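Local coordinates for ribose 5-phosphate isomerase, putative (Trypanosoma brucei brucei, PDB 6FXS), which probably catalyses the interconversion of ribose 5-phosphate and ribulose 5-phosphate, at residues Arg42-Ala47 with Phe51-Ile56; Asp68-Val73 with Ile93-Ala98; Asn72-Val77 with Pro103-Ala108; Val117-Arg120 with Asp124-Val127. All blocks are in the same frame, centred on the assembly; numbering follows the deposited sequence.

Interaction 1 (Arg42-Ala47 with Phe51-Ile56); sequences RYVREA and FEPVYI
Arg45 of helix 37-46 reaches across to Pro53 and Glu52 of strand 51-55, which runs nearly antiparallel to the helix (165° between the axes of the short segments). CB of Arg45 leaves the helix facing away from the strand, and the side chain has to return to it. CG meets the proline ring first, 4.0 Å from Pro53 CG. A bend at the third torsion (133°) then turns the outer part, and NE comes 3.9 Å from Pro53 CD, which lies over one face of the guanidinium. At the tip, NH2 forms a salt bridge with Glu52 OE1 at 3.2 Å; this oxygen comes in at the rim of the guanidinium, the carboxylate plane is turned 67° from it, and the two side chains run alongside each other in the same direction.

Beneath this exposed pair the contact is apolar. Val44 CG1 sits 3.7 Å from Phe51 CB and 4.2 Å from Pro53 CB, wedged between the two strand residues. Farther down, Ala47 CB touches the Phe51 ring at CD2 (3.8 Å), while Ala47 O meets the border of the ring, roughly level with it. Leu148 of helix 137-149 packs against both Ala47 and Phe51.

These are the last two elements of the beta-alpha-beta unit made by strand 23-29, helix 37-46 and strand 51-55, so the contact seats the helix on one of the two edge strands of the sheet within this chain. Its chemistry is layered: largely buried hydrocarbon supplies the close fit, whereas the solvent-facing ion pair, long and with its planes steeply turned, is probably a modest addition.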
loop_
_atom_site.group_PDB
_atom_site.type_symbol
_atom_site.label_atom_id
_atom_site.label_comp_id
_atom_site.label_asym_id
_atom_site.label_seq_id
_atom_site.Cartn_x
_atom_site.Cartn_y
_atom_site.Cartn_z
ATOM N N ARG B 42 7.356 -17.131 13.936
ATOM C CA ARG B 42 8.236 -16.271 14.740
ATOM C C ARG B 42 7.642 -14.890 15.027
ATOM O O ARG B 42 7.752 -14.375 16.162
ATOM C CB ARG B 42 9.572 -16.090 14.037
ATOM C CG ARG B 42 10.626 -15.341 14.795
ATOM C CD ARG B 42 11.831 -14.945 13.918
ATOM N NE ARG B 42 12.006 -15.934 12.849
ATOM C CZ ARG B 42 12.119 -15.689 11.541
ATOM N NH1 ARG B 42 12.144 -14.439 11.062
ATOM N NH2 ARG B 42 12.238 -16.727 10.694
ATOM N N TYR B 43 6.951 -14.315 14.040
ATOM C CA TYR B 43 6.278 -13.032 14.319
ATOM C C TYR B 43 5.182 -13.203 15.371
ATOM O O TYR B 43 5.033 -12.339 16.218
ATOM C CB TYR B 43 5.708 -12.419 13.045
ATOM C CG TYR B 43 6.689 -12.209 11.915
ATOM C CD1 TYR B 43 8.052 -12.002 12.116
ATOM C CD2 TYR B 43 6.239 -12.204 10.627
ATOM C CE1 TYR B 43 8.942 -11.868 11.050
ATOM C CE2 TYR B 43 7.086 -12.024 9.553
ATOM C CZ TYR B 43 8.427 -11.839 9.747
ATOM O OH TYR B 43 9.148 -11.666 8.580
ATOM N N VAL B 44 4.461 -14.316 15.352
ATOM C CA VAL B 44 3.469 -14.560 16.376
ATOM C C VAL B 44 4.072 -14.609 17.805
ATOM O O VAL B 44 3.503 -14.057 18.708
ATOM C CB VAL B 44 2.690 -15.883 16.127
ATOM C CG1 VAL B 44 1.802 -16.187 17.338
ATOM C CG2 VAL B 44 1.860 -15.814 14.830
ATOM N N ARG B 45 5.231 -15.269 17.968
ATOM C CA ARG B 45 5.884 -15.405 19.289
ATOM C C ARG B 45 6.436 -14.030 19.682
ATOM O O ARG B 45 6.376 -13.642 20.838
ATOM C CB ARG B 45 7.044 -16.450 19.250
ATOM C CG ARG B 45 6.593 -17.840 18.873
ATOM C CD ARG B 45 7.633 -18.911 19.221
ATOM N NE ARG B 45 6.884 -19.969 19.879
ATOM C CZ ARG B 45 6.503 -19.936 21.166
ATOM N NH1 ARG B 45 6.846 -18.928 21.986
ATOM N NH2 ARG B 45 5.778 -20.954 21.654
ATOM N N GLU B 46 6.906 -13.249 18.717
ATOM C CA GLU B 46 7.283 -11.869 19.070
ATOM C C GLU B 46 6.156 -10.954 19.504
ATOM O O GLU B 46 6.413 -9.972 20.195
ATOM C CB GLU B 46 7.957 -11.221 17.911
ATOM C CG GLU B 46 9.295 -11.784 17.574
ATOM C CD GLU B 46 9.913 -10.858 16.534
ATOM O OE1 GLU B 46 10.491 -9.792 16.920
ATOM O OE2 GLU B 46 9.750 -11.144 15.334
ATOM N N ALA B 47 4.908 -11.262 19.155
ATOM C CA ALA B 47 3.804 -10.421 19.549
ATOM C C ALA B 47 3.599 -10.479 21.065
ATOM O O ALA B 47 3.000 -9.584 21.614
ATOM C CB ALA B 47 2.513 -10.825 18.855
ATOM N N PHE B 51 1.043 -15.823 23.287
ATOM C CA PHE B 51 0.647 -16.392 21.981
ATOM C C PHE B 51 1.310 -17.691 21.675
ATOM O O PHE B 51 2.520 -17.795 21.632
ATOM C CB PHE B 51 0.845 -15.367 20.817
ATOM C CG PHE B 51 0.087 -14.111 21.055
ATOM C CD1 PHE B 51 -1.275 -14.132 21.006
ATOM C CD2 PHE B 51 0.716 -12.952 21.408
ATOM C CE1 PHE B 51 -2.026 -13.013 21.343
ATOM C CE2 PHE B 51 -0.001 -11.786 21.696
ATOM C CZ PHE B 51 -1.387 -11.829 21.693
ATOM N N GLU B 52 0.496 -18.697 21.389
ATOM C CA GLU B 52 1.022 -20.005 21.008
ATOM C C GLU B 52 0.645 -20.307 19.568
ATOM O O GLU B 52 -0.525 -20.608 19.262
ATOM C CB GLU B 52 0.492 -21.116 21.939
ATOM C CG GLU B 52 1.105 -22.525 21.719
ATOM C CD GLU B 52 2.637 -22.658 21.982
ATOM O OE1 GLU B 52 3.114 -22.054 22.982
ATOM O OE2 GLU B 52 3.383 -23.382 21.207
ATOM N N PRO B 53 1.628 -20.258 18.656
ATOM C CA PRO B 53 1.318 -20.589 17.277
ATOM C C PRO B 53 1.040 -22.045 17.065
ATOM O O PRO B 53 1.813 -22.876 17.544
ATOM C CB PRO B 53 2.602 -20.192 16.531
ATOM C CG PRO B 53 3.702 -20.256 17.546
ATOM C CD PRO B 53 3.067 -19.996 18.868
ATOM N N VAL B 54 0.006 -22.365 16.294
ATOM C CA VAL B 54 -0.253 -23.706 15.875
ATOM C C VAL B 54 -0.308 -23.722 14.345
ATOM O O VAL B 54 -1.389 -23.446 13.727
ATOM C CB VAL B 54 -1.610 -24.199 16.467
ATOM C CG1 VAL B 54 -1.828 -25.646 16.171
ATOM C CG2 VAL B 54 -1.756 -23.886 17.964
ATOM N N TYR B 55 0.817 -24.022 13.704
ATOM C CA TYR B 55 0.873 -24.095 12.224
ATOM C C TYR B 55 0.270 -25.397 11.713
ATOM O O TYR B 55 0.804 -26.450 12.039
ATOM C CB TYR B 55 2.317 -23.979 11.720
ATOM C CG TYR B 55 2.414 -23.983 10.192
ATOM C CD1 TYR B 55 1.799 -22.955 9.440
ATOM C CD2 TYR B 55 3.170 -24.954 9.495
ATOM C CE1 TYR B 55 1.858 -22.929 8.062
ATOM C CE2 TYR B 55 3.237 -24.949 8.122
ATOM C CZ TYR B 55 2.593 -23.903 7.393
ATOM O OH TYR B 55 2.601 -23.854 6.018
ATOM N N ILE B 56 -0.800 -25.345 10.914
ATOM C CA ILE B 56 -1.526 -26.516 10.536
ATOM C C ILE B 56 -1.235 -26.961 9.115
ATOM O O ILE B 56 -1.907 -27.851 8.626
ATOM C CB ILE B 56 -3.080 -26.446 10.746
ATOM C CG1 ILE B 56 -3.733 -25.273 10.014
ATOM C CG2 ILE B 56 -3.478 -26.410 12.226
ATOM C CD1 ILE B 56 -3.709 -25.301 8.525
#

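Interaction 2 (Asp68-Val73 with Ile93-Ala98)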
loop_
_atom_site.group_PDB
_atom_site.type_symbol
_atom_site.label_atom_id
_atom_site.label_comp_id
_atom_site.label_asym_id
_atom_site.label_seq_id
_atom_site.Cartn_x
_atom_site.Cartn_y
_atom_site.Cartn_z
ATOM N N ASP B 68 -8.687 -25.336 1.560
ATOM C CA ASP B 68 -8.598 -26.481 2.496
ATOM C C ASP B 68 -7.960 -25.967 3.740
ATOM O O ASP B 68 -8.437 -26.304 4.784
ATOM C CB ASP B 68 -7.780 -27.657 1.896
ATOM C CG ASP B 68 -8.502 -28.342 0.742
ATOM O OD1 ASP B 68 -9.728 -28.508 0.800
ATOM O OD2 ASP B 68 -7.850 -28.700 -0.232
ATOM N N TYR B 69 -6.914 -25.117 3.619
ATOM C CA TYR B 69 -6.251 -24.606 4.757
ATOM C C TYR B 69 -6.998 -23.433 5.411
ATOM O O TYR B 69 -7.085 -23.370 6.658
ATOM C CB TYR B 69 -4.799 -24.290 4.440
ATOM C CG TYR B 69 -4.053 -25.568 4.085
ATOM C CD1 TYR B 69 -4.037 -26.021 2.781
ATOM C CD2 TYR B 69 -3.386 -26.338 5.054
ATOM C CE1 TYR B 69 -3.412 -27.210 2.411
ATOM C CE2 TYR B 69 -2.715 -27.548 4.690
ATOM C CZ TYR B 69 -2.756 -27.972 3.364
ATOM O OH TYR B 69 -2.126 -29.085 2.918
ATOM N N ALA B 70 -7.630 -22.583 4.586
ATOM C CA ALA B 70 -8.536 -21.519 5.098
ATOM C C ALA B 70 -9.647 -22.028 5.984
ATOM O O ALA B 70 -9.878 -21.536 7.062
ATOM C CB ALA B 70 -9.176 -20.793 3.928
ATOM N N LEU B 71 -10.355 -23.017 5.458
ATOM C CA LEU B 71 -11.514 -23.543 6.127
ATOM C C LEU B 71 -11.133 -24.319 7.396
ATOM O O LEU B 71 -11.861 -24.309 8.377
ATOM C CB LEU B 71 -12.245 -24.448 5.196
ATOM C CG LEU B 71 -12.930 -23.707 4.044
ATOM C CD1 LEU B 71 -13.268 -24.668 2.926
ATOM C CD2 LEU B 71 -14.175 -22.945 4.576
ATOM N N ASN B 72 -9.987 -24.944 7.347
ATOM C CA ASN B 72 -9.410 -25.635 8.488
ATOM C C ASN B 72 -9.100 -24.680 9.684
ATOM O O ASN B 72 -9.544 -24.929 10.816
ATOM C CB ASN B 72 -8.127 -26.249 8.007
ATOM C CG ASN B 72 -7.668 -27.372 8.863
ATOM O OD1 ASN B 72 -7.768 -28.511 8.429
ATOM N ND2 ASN B 72 -7.153 -27.085 10.067
ATOM N N VAL B 73 -8.339 -23.613 9.415
ATOM C CA VAL B 73 -8.081 -22.547 10.418
ATOM C C VAL B 73 -9.380 -21.920 10.856
ATOM O O VAL B 73 -9.626 -21.743 12.048
ATOM C CB VAL B 73 -7.099 -21.484 9.902
ATOM C CG1 VAL B 73 -7.029 -20.288 10.835
ATOM C CG2 VAL B 73 -5.705 -22.086 9.786
ATOM N N ILE B 93 -6.491 -12.673 -0.580
ATOM C CA ILE B 93 -7.886 -12.562 -1.003
ATOM C C ILE B 93 -8.621 -13.907 -0.955
ATOM O O ILE B 93 -9.720 -13.988 -0.446
ATOM C CB ILE B 93 -7.980 -11.923 -2.431
ATOM C CG1 ILE B 93 -7.510 -10.451 -2.326
ATOM C CG2 ILE B 93 -9.354 -11.996 -2.974
ATOM C CD1 ILE B 93 -7.176 -9.867 -3.690
ATOM N N GLY B 94 -8.063 -14.940 -1.563
ATOM C CA GLY B 94 -8.718 -16.260 -1.552
ATOM C C GLY B 94 -8.908 -16.749 -0.141
ATOM O O GLY B 94 -9.996 -17.200 0.163
ATOM N N MET B 95 -7.909 -16.570 0.704
ATOM C CA MET B 95 -8.000 -16.919 2.144
ATOM C C MET B 95 -9.179 -16.160 2.795
ATOM O O MET B 95 -9.983 -16.753 3.532
ATOM C CB MET B 95 -6.703 -16.572 2.883
ATOM C CG MET B 95 -5.488 -17.494 2.577
ATOM S SD MET B 95 -5.932 -19.250 2.844
ATOM C CE MET B 95 -4.260 -19.832 3.034
ATOM N N SER B 96 -9.289 -14.842 2.536
ATOM C CA SER B 96 -10.346 -14.087 3.173
ATOM C C SER B 96 -11.695 -14.484 2.664
ATOM O O SER B 96 -12.631 -14.623 3.442
ATOM C CB SER B 96 -10.110 -12.596 3.095
ATOM O OG SER B 96 -10.592 -12.083 1.934
ATOM N N ILE B 97 -11.826 -14.758 1.381
ATOM C CA ILE B 97 -13.141 -15.205 0.863
ATOM C C ILE B 97 -13.552 -16.562 1.503
ATOM O O ILE B 97 -14.679 -16.745 1.982
ATOM C CB ILE B 97 -13.087 -15.343 -0.681
ATOM C CG1 ILE B 97 -12.980 -13.972 -1.309
ATOM C CG2 ILE B 97 -14.324 -16.050 -1.224
ATOM C CD1 ILE B 97 -12.482 -14.020 -2.735
ATOM N N ALA B 98 -12.599 -17.492 1.518
ATOM C CA ALA B 98 -12.896 -18.882 2.012
ATOM C C ALA B 98 -13.153 -18.858 3.500
ATOM O O ALA B 98 -14.149 -19.339 3.948
ATOM C CB ALA B 98 -11.771 -19.821 1.647
#
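Ala70 of helix 66-78 meets both Ala98 and Met95 of helix 93-100, and the methyls of Ala70 and Ala98 make the tightest side-chain contact. Ala70 CB and Ala98 CB stand 3.6 Å apart, each pointing at the other helix. With only a methyl on either side, the axes of the two short segments approach to 8.7 Å and cross at -47°, and the CA atoms of Ala70 and Met95 are 5.5 Å apart.

The second kind of contact is made by sulfur. Met95 does not aim at the other helix from its CB, but a bend at the second torsion (-53°) swings SD over to Ala70, 3.8 Å from its CB and 4.1 Å from its CA. The thioether thus lies against the flank of the alanine, beside the methyl pair.

Both helices belong to the layer on one face of the parallel five-stranded sheet of this alpha/beta fold, with strand 84-89 between them in the chain. Leu87 of that strand packs against Ala70 as well as Met95, so the seam between the helices is closed from the sheet side by a leucine, and Met95 also reaches Cys89 and Cys129.

A third contact pairs a methyl with a backbone oxygen: Leu71 CD2 comes 3.7 Å from Ala98 O, carried there by a side chain whose CB only skirts the opposite helix. Beyond Leu71 and Ala98 lies a neighbouring subunit, whose apolar side chains pack on these two residues, while Asp68 OD2 forms a salt bridge with a basic side chain from another chain.

Interaction 3 (Asn72-Val77 with Pro103-Ala108); sequences NVARMV and PGIRAA
Ala74 of helix 66-78 and Ile105 come together with their CA atoms 6.5 Å apart, at the point where the extended chain leading into strand 107-109, an edge strand of the parallel alpha/beta sheet within this chain, passes the helix. Gly104, just before Ile105, has a positive phi of 95°, and the turn there delivers the isoleucine with its CB directed at the helix.

Ile105 is the one side chain that the loop contributes, and its ethyl branch does the touching. CG1 lies 3.9 Å from Ala74 CB and 3.6 Å from Ala74 O. The second torsion, -48°, bends the branch so that CD1 turns along the helix surface: it stands 3.3 Å from Ala74 O, which is close for a methyl against a carbonyl oxygen, and reaches Val77, 3.8 Å from its CG1. Val77 crosses the isoleucine at about a right angle, its CB 3.9 Å from the same CD1. The terminal methyl thus touches the Ala74 carbonyl oxygen and, in a direction roughly perpendicular to it, the valine.

The backbone around Ile105 is fixed from another direction. The amide of Asn126 holds it at both neighbours, ND2 bonding to Gly104 O and OD1 accepting from Arg106 N, and a basic side chain of a neighbouring subunit bonds to Ile105 O. Val127 packs on the isoleucine from strand 127-131, and Ala99 of helix 93-100 adjoins Ala74.

Chemically, helix and loop meet as hydrocarbon against hydrocarbon and carbonyl oxygen; the contact therefore depends on the van der Waals fit of one branched chain, while polar bonds from other parts hold the loop.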
loop_
_atom_site.group_PDB
_atom_site.type_symbol
_atom_site.label_atom_id
_atom_site.label_comp_id
_atom_site.label_asym_id
_atom_site.label_seq_id
_atom_site.Cartn_x
_atom_site.Cartn_y
_atom_site.Cartn_z
ATOM N N ASN B 72 -9.987 -24.944 7.347
ATOM C CA ASN B 72 -9.410 -25.635 8.488
ATOM C C ASN B 72 -9.100 -24.680 9.684
ATOM O O ASN B 72 -9.544 -24.929 10.816
ATOM C CB ASN B 72 -8.127 -26.249 8.007
ATOM C CG ASN B 72 -7.668 -27.372 8.863
ATOM O OD1 ASN B 72 -7.768 -28.511 8.429
ATOM N ND2 ASN B 72 -7.153 -27.085 10.067
ATOM N N VAL B 73 -8.339 -23.613 9.415
ATOM C CA VAL B 73 -8.081 -22.547 10.418
ATOM C C VAL B 73 -9.380 -21.920 10.856
ATOM O O VAL B 73 -9.626 -21.743 12.048
ATOM C CB VAL B 73 -7.099 -21.484 9.902
ATOM C CG1 VAL B 73 -7.029 -20.288 10.835
ATOM C CG2 VAL B 73 -5.705 -22.086 9.786
ATOM N N ALA B 74 -10.244 -21.617 9.886
ATOM C CA ALA B 74 -11.479 -20.890 10.222
ATOM C C ALA B 74 -12.355 -21.737 11.131
ATOM O O ALA B 74 -12.911 -21.250 12.105
ATOM C CB ALA B 74 -12.248 -20.502 8.969
ATOM N N ARG B 75 -12.495 -22.997 10.770
ATOM C CA ARG B 75 -13.342 -23.912 11.591
ATOM C C ARG B 75 -12.811 -24.055 13.003
ATOM O O ARG B 75 -13.594 -24.064 13.944
ATOM C CB ARG B 75 -13.507 -25.280 10.905
ATOM C CG ARG B 75 -14.492 -25.113 9.787
ATOM C CD ARG B 75 -14.601 -26.322 8.914
ATOM N NE ARG B 75 -15.596 -26.029 7.857
ATOM C CZ ARG B 75 -15.521 -26.497 6.613
ATOM N NH1 ARG B 75 -14.494 -27.262 6.238
ATOM N NH2 ARG B 75 -16.472 -26.212 5.733
ATOM N N MET B 76 -11.499 -24.073 13.130
ATOM C CA MET B 76 -10.846 -24.152 14.444
ATOM C C MET B 76 -11.178 -22.963 15.327
ATOM O O MET B 76 -11.472 -23.083 16.539
ATOM C CB MET B 76 -9.336 -24.225 14.308
ATOM C CG MET B 76 -8.789 -25.551 13.824
ATOM S SD MET B 76 -6.964 -25.583 13.601
ATOM C CE MET B 76 -6.459 -25.476 15.318
ATOM N N VAL B 77 -11.082 -21.789 14.727
ATOM C CA VAL B 77 -11.357 -20.568 15.452
ATOM C C VAL B 77 -12.843 -20.530 15.785
ATOM O O VAL B 77 -13.178 -20.241 16.897
ATOM C CB VAL B 77 -10.891 -19.327 14.644
ATOM C CG1 VAL B 77 -11.355 -18.031 15.305
ATOM C CG2 VAL B 77 -9.391 -19.333 14.480
ATOM N N PRO B 103 -19.406 -19.751 9.592
ATOM C CA PRO B 103 -20.138 -18.930 10.515
ATOM C C PRO B 103 -19.335 -18.668 11.758
ATOM O O PRO B 103 -18.619 -19.574 12.225
ATOM C CB PRO B 103 -21.408 -19.751 10.824
ATOM C CG PRO B 103 -21.513 -20.730 9.711
ATOM C CD PRO B 103 -20.152 -20.977 9.219
ATOM N N GLY B 104 -19.398 -17.426 12.250
ATOM C CA GLY B 104 -18.644 -16.998 13.465
ATOM C C GLY B 104 -17.315 -16.361 13.027
ATOM O O GLY B 104 -16.587 -15.856 13.857
ATOM N N ILE B 105 -16.909 -16.489 11.757
ATOM C CA ILE B 105 -15.620 -15.950 11.358
ATOM C C ILE B 105 -15.760 -14.499 10.757
ATOM O O ILE B 105 -16.668 -14.215 10.020
ATOM C CB ILE B 105 -14.896 -16.855 10.368
ATOM C CG1 ILE B 105 -14.525 -18.192 11.044
ATOM C CG2 ILE B 105 -13.639 -16.208 9.768
ATOM C CD1 ILE B 105 -13.866 -18.097 12.389
ATOM N N ARG B 106 -14.805 -13.695 11.094
ATOM C CA ARG B 106 -14.606 -12.314 10.652
ATOM C C ARG B 106 -13.162 -12.232 10.255
ATOM O O ARG B 106 -12.306 -11.899 11.043
ATOM C CB ARG B 106 -14.953 -11.350 11.778
ATOM C CG ARG B 106 -16.452 -11.361 12.135
ATOM C CD ARG B 106 -16.786 -10.389 13.258
ATOM N NE ARG B 106 -15.988 -10.636 14.454
ATOM C CZ ARG B 106 -16.236 -11.554 15.396
ATOM N NH1 ARG B 106 -17.268 -12.401 15.326
ATOM N NH2 ARG B 106 -15.380 -11.684 16.374
ATOM N N ALA B 107 -12.900 -12.519 8.983
ATOM C CA ALA B 107 -11.566 -12.612 8.463
ATOM C C ALA B 107 -11.259 -11.326 7.685
ATOM O O ALA B 107 -11.962 -10.984 6.698
ATOM C CB ALA B 107 -11.431 -13.864 7.552
ATOM N N ALA B 108 -10.170 -10.692 8.118
ATOM C CA ALA B 108 -9.729 -9.430 7.606
ATOM C C ALA B 108 -8.432 -9.551 6.781
ATOM O O ALA B 108 -7.389 -9.895 7.294
ATOM C CB ALA B 108 -9.486 -8.460 8.729
#

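Interaction 4 (Val117-Arg120 with Asp124-Val127); sequences VMAR and DANV
Arg120 grips Asp124 and Ala125 through a single nitrogen, NH1, at the turn by which helix 113-121 gives way to strand 127-131, completing a beta-alpha-beta unit with strand 107-109. NH1 donates to Asp124 OD1 at 2.9 Å in a nearly straight bond (160°), the ionic half of the grip; the carboxylate oxygen is met on its anti side. The same nitrogen donates to Ala125 O at 2.8 Å, coming from above the carbonyl plane. Arg120 leaves the helix facing away from the loop, but bends at chi2 (-67°) and chi3 fold it back. NE bonds to Thr150 O, so the guanidinium is held on more than one side, and NH2 donates to a water at 3.0 Å. That water also lies near Asp124 OD1, at a distance short enough to be doubtful.

The backbone closes the helix end. Asp124 adopts the left-handed helical conformation, and after it Ala125 N donates to Ala119 O at 2.9 Å (159°); Asp124 N makes a weak bond to Arg120 O. Asp124 O in turn accepts from NH2 of Arg106.

Apolar contact lies inward. Phe147 of helix 137-149 packs on Ala119, Arg120 and Ala125, with Ala108 of the adjacent strand touching both alanines. Between those alanines, CB of Ala119 and CB of Ala125 are 3.9 Å apart, and the Ala125 methyl also rests 3.3 Å from Ala119 O.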
loop_
_atom_site.group_PDB
_atom_site.type_symbol
_atom_site.label_atom_id
_atom_site.label_comp_id
_atom_site.label_asym_id
_atom_site.label_seq_id
_atom_site.Cartn_x
_atom_site.Cartn_y
_atom_site.Cartn_z
ATOM N N VAL B 117 -5.024 -2.488 12.756
ATOM C CA VAL B 117 -5.708 -1.830 13.884
ATOM C C VAL B 117 -7.221 -1.872 13.714
ATOM O O VAL B 117 -7.955 -2.305 14.627
ATOM C CB VAL B 117 -5.205 -0.384 14.099
ATOM C CG1 VAL B 117 -5.985 0.339 15.161
ATOM C CG2 VAL B 117 -3.752 -0.357 14.560
ATOM N N MET B 118 -7.688 -1.386 12.569
ATOM C CA MET B 118 -9.122 -1.222 12.395
ATOM C C MET B 118 -9.870 -2.579 12.283
ATOM O O MET B 118 -11.014 -2.671 12.704
ATOM C CB MET B 118 -9.452 -0.343 11.212
ATOM C CG MET B 118 -8.881 1.129 11.333
ATOM S SD MET B 118 -9.123 1.906 12.974
ATOM C CE MET B 118 -10.853 2.182 12.725
ATOM N N ALA B 119 -9.208 -3.591 11.713
ATOM C CA ALA B 119 -9.822 -4.927 11.625
ATOM C C ALA B 119 -10.186 -5.396 13.033
ATOM O O ALA B 119 -11.208 -6.051 13.253
ATOM C CB ALA B 119 -8.856 -5.925 11.039
ATOM N N ARG B 120 -9.301 -5.107 13.964
ATOM C CA ARG B 120 -9.544 -5.467 15.380
ATOM C C ARG B 120 -10.516 -4.530 16.109
ATOM O O ARG B 120 -11.489 -4.954 16.764
ATOM C CB ARG B 120 -8.199 -5.504 16.095
ATOM C CG ARG B 120 -7.289 -6.682 15.641
ATOM C CD ARG B 120 -7.740 -8.068 15.974
ATOM N NE ARG B 120 -7.980 -8.158 17.389
ATOM C CZ ARG B 120 -9.090 -8.429 18.002
ATOM N NH1 ARG B 120 -10.174 -8.914 17.380
ATOM N NH2 ARG B 120 -9.088 -8.242 19.333
ATOM N N ASP B 124 -13.643 -6.551 15.139
ATOM C CA ASP B 124 -13.228 -7.627 16.068
ATOM C C ASP B 124 -12.802 -8.868 15.278
ATOM O O ASP B 124 -13.283 -9.969 15.512
ATOM C CB ASP B 124 -14.373 -7.986 16.972
ATOM C CG ASP B 124 -13.951 -8.828 18.212
ATOM O OD1 ASP B 124 -12.786 -8.910 18.602
ATOM O OD2 ASP B 124 -14.871 -9.358 18.804
ATOM N N ALA B 125 -11.998 -8.645 14.283
ATOM C CA ALA B 125 -11.623 -9.687 13.366
ATOM C C ALA B 125 -10.877 -10.813 14.190
ATOM O O ALA B 125 -10.018 -10.517 15.039
ATOM C CB ALA B 125 -10.748 -9.151 12.251
ATOM N N ASN B 126 -11.237 -12.046 13.874
ATOM C CA ASN B 126 -10.634 -13.239 14.499
ATOM C C ASN B 126 -9.673 -14.056 13.574
ATOM O O ASN B 126 -9.050 -15.008 14.034
ATOM C CB ASN B 126 -11.724 -14.105 15.215
ATOM C CG ASN B 126 -12.881 -14.477 14.352
ATOM O OD1 ASN B 126 -12.824 -14.406 13.089
ATOM N ND2 ASN B 126 -13.955 -14.942 14.994
ATOM N N VAL B 127 -9.577 -13.709 12.280
ATOM C CA VAL B 127 -8.647 -14.252 11.344
ATOM C C VAL B 127 -8.058 -13.060 10.510
ATOM O O VAL B 127 -8.816 -12.189 10.077
ATOM C CB VAL B 127 -9.317 -15.267 10.386
ATOM C CG1 VAL B 127 -8.338 -15.808 9.357
ATOM C CG2 VAL B 127 -9.966 -16.403 11.179
HETATM O O HOH W 1 -11.534 -9.346 20.655
#

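Along the chain interaction 1 comes first; interactions 2 and 3 both start from helix 66-78, sharing Asn72 and Val73, and interaction 4 follows. Interactions 2 and 3 have centres about 8 Å apart, whereas interaction 1 lies about 17 to 18 Å from the centres of the others. Ile56 bridges part of that span, packing on Tyr69, Val73 and Met76. Interactions 3 and 4, about 12 Å apart between centres, meet where the backbones of Ala108 and Val127 pair in the sheet. Since strands 51-55 and 107-109 are its outermost strands within this chain, the contacts are spread across its breadth, while interactions 2 and 3 also border a neighbouring subunit.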